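Local structure of xylooligosaccharide oxidase (Myceliophthora thermophila, 5L6G) at residues W208-A213 / G395-Y399. The protein oxidises the C1 hydroxyl of xylooligosaccharides and related sugars to lactones with a bicovalently bound FAD, reducing molecular oxygen to hydrogen peroxide. Sequence-based numbering, arbitrary orientation.
Sequences WALRGA and GAGSY
The indole of W208 lies flat against the backbone of G397 and S398. G397 C sits 3.2 Å above the ring plane, toward the rim. S398 CB stands 3.7 Å from the centroid of the six-membered ring, a CH-pi contact over the face, nearly along the normal. W208 CG is anti to the backbone N (chi1 -179°), which swings the indole out along the 395-399 loop. Its NE1 does not bond G397 O directly. A water in the ring plane accepts from W208 NE1 at 2.9 Å and lies 3.0 Å from G397 O. Backbone bonds fix the same loop. S398 N donates a hydrogen bond to W208 O at 3.0 Å, and R211 N meets that oxygen from the opposite face of its carbonyl plane. S398 OG donates to A209 O, which also takes the A213 N bond of the helix. Y399 N donates to R211 O at 3.0 Å. R211 is the centre of an inverse gamma turn, and G212 has backbone angles that call for glycine. The contact joins helix 204-213, in the PCMH-type FAD-binding region, to the loop between strands 374-381 and 409-417 of the large antiparallel sheet. Replacing W208 by an alanine would probably take the ring face away from S398 CB and leave R472 without its cation-pi partner. R211 NH1 donates to A396 O at 2.8 Å, while R211 NH2 adds a weak bond to the same oxygen. A396 O lies 25° out of the guanidinium plane. Farther out, L473 of helix 470-480 packs on W208 and S398, and N469 ND2 bonds S398 O. R472 makes the cation-pi contact with W208.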
loop_
_atom_site.group_PDB
_atom_site.type_symbol
_atom_site.label_atom_id
_atom_site.label_comp_id
_atom_site.label_asym_id
_atom_site.label_seq_id
_atom_site.Cartn_x
_atom_site.Cartn_y
_atom_site.Cartn_z
ATOM N N TRP A 208 11.444 -13.730 -1.954
ATOM C CA TRP A 208 10.809 -13.292 -3.201
ATOM C C TRP A 208 9.291 -13.176 -3.022
ATOM O O TRP A 208 8.718 -12.128 -3.306
ATOM C CB TRP A 208 11.175 -14.259 -4.344
ATOM C CG TRP A 208 10.591 -13.885 -5.679
ATOM C CD1 TRP A 208 11.152 -13.095 -6.624
ATOM C CD2 TRP A 208 9.323 -14.302 -6.204
ATOM N NE1 TRP A 208 10.319 -12.990 -7.716
ATOM C CE2 TRP A 208 9.184 -13.716 -7.473
ATOM C CE3 TRP A 208 8.292 -15.109 -5.718
ATOM C CZ2 TRP A 208 8.063 -13.917 -8.262
ATOM C CZ3 TRP A 208 7.185 -15.314 -6.504
ATOM C CH2 TRP A 208 7.071 -14.715 -7.757
ATOM N N ALA A 209 8.641 -14.223 -2.512
ATOM C CA ALA A 209 7.179 -14.201 -2.367
ATOM C C ALA A 209 6.693 -13.115 -1.389
ATOM O O ALA A 209 5.705 -12.423 -1.657
ATOM C CB ALA A 209 6.644 -15.568 -1.966
ATOM N N LEU A 210 7.411 -12.926 -0.284
ATOM C CA LEU A 210 7.059 -11.896 0.689
ATOM C C LEU A 210 7.024 -10.502 0.106
ATOM O O LEU A 210 6.213 -9.667 0.532
ATOM C CB LEU A 210 8.062 -11.848 1.845
ATOM C CG LEU A 210 8.057 -13.001 2.834
ATOM C CD1 LEU A 210 9.182 -12.792 3.842
ATOM C CD2 LEU A 210 6.707 -13.118 3.521
ATOM N N ARG A 211 7.938 -10.250 -0.827
ATOM C CA ARG A 211 8.194 -8.921 -1.283
ATOM C C ARG A 211 7.277 -8.544 -2.429
ATOM O O ARG A 211 7.740 -8.267 -3.541
ATOM C CB ARG A 211 9.688 -8.749 -1.606
ATOM C CG ARG A 211 10.415 -8.457 -0.305
ATOM C CD ARG A 211 11.822 -8.923 -0.258
ATOM N NE ARG A 211 12.717 -8.329 -1.228
ATOM C CZ ARG A 211 13.195 -8.947 -2.300
ATOM N NH1 ARG A 211 12.797 -10.178 -2.625
ATOM N NH2 ARG A 211 14.075 -8.313 -3.072
ATOM N N GLY A 212 5.980 -8.515 -2.100
ATOM C CA GLY A 212 4.902 -8.204 -3.036
ATOM C C GLY A 212 3.587 -8.903 -2.719
ATOM O O GLY A 212 2.516 -8.378 -3.036
ATOM N N ALA A 213 3.667 -10.085 -2.108
ATOM C CA ALA A 213 2.479 -10.890 -1.831
ATOM C C ALA A 213 2.502 -11.503 -0.434
ATOM O O ALA A 213 1.873 -12.533 -0.194
ATOM C CB ALA A 213 2.337 -11.969 -2.893
ATOM N N GLY A 395 13.272 -9.856 -11.719
ATOM C CA GLY A 395 13.323 -11.075 -10.905
ATOM C C GLY A 395 13.500 -10.869 -9.404
ATOM O O GLY A 395 13.533 -11.839 -8.649
ATOM N N ALA A 396 13.609 -9.620 -8.952
ATOM C CA ALA A 396 13.941 -9.338 -7.547
ATOM C C ALA A 396 12.891 -9.761 -6.521
ATOM O O ALA A 396 13.256 -10.153 -5.411
ATOM C CB ALA A 396 14.246 -7.867 -7.357
ATOM N N GLY A 397 11.609 -9.664 -6.864
ATOM C CA GLY A 397 10.538 -9.900 -5.894
ATOM C C GLY A 397 9.217 -10.172 -6.581
ATOM O O GLY A 397 9.076 -9.918 -7.771
ATOM N N SER A 398 8.246 -10.678 -5.844
ATOM C CA SER A 398 6.960 -11.021 -6.451
ATOM C C SER A 398 6.162 -9.789 -6.864
ATOM O O SER A 398 5.312 -9.874 -7.751
ATOM C CB SER A 398 6.127 -11.865 -5.506
ATOM O OG SER A 398 5.860 -11.144 -4.326
ATOM N N TYR A 399 6.429 -8.643 -6.239
ATOM C CA TYR A 399 5.782 -7.400 -6.659
ATOM C C TYR A 399 5.956 -7.240 -8.191
ATOM O O TYR A 399 7.071 -7.287 -8.697
ATOM C CB TYR A 399 6.330 -6.194 -5.881
ATOM C CG TYR A 399 5.666 -4.901 -6.306
ATOM C CD1 TYR A 399 4.510 -4.466 -5.673
ATOM C CD2 TYR A 399 6.191 -4.125 -7.332
ATOM C CE1 TYR A 399 3.866 -3.309 -6.061
ATOM C CE2 TYR A 399 5.549 -2.946 -7.743
ATOM C CZ TYR A 399 4.385 -2.552 -7.097
ATOM O OH TYR A 399 3.707 -1.406 -7.434
HETATM O O HOH W 1 10.107 -11.398 -10.113
#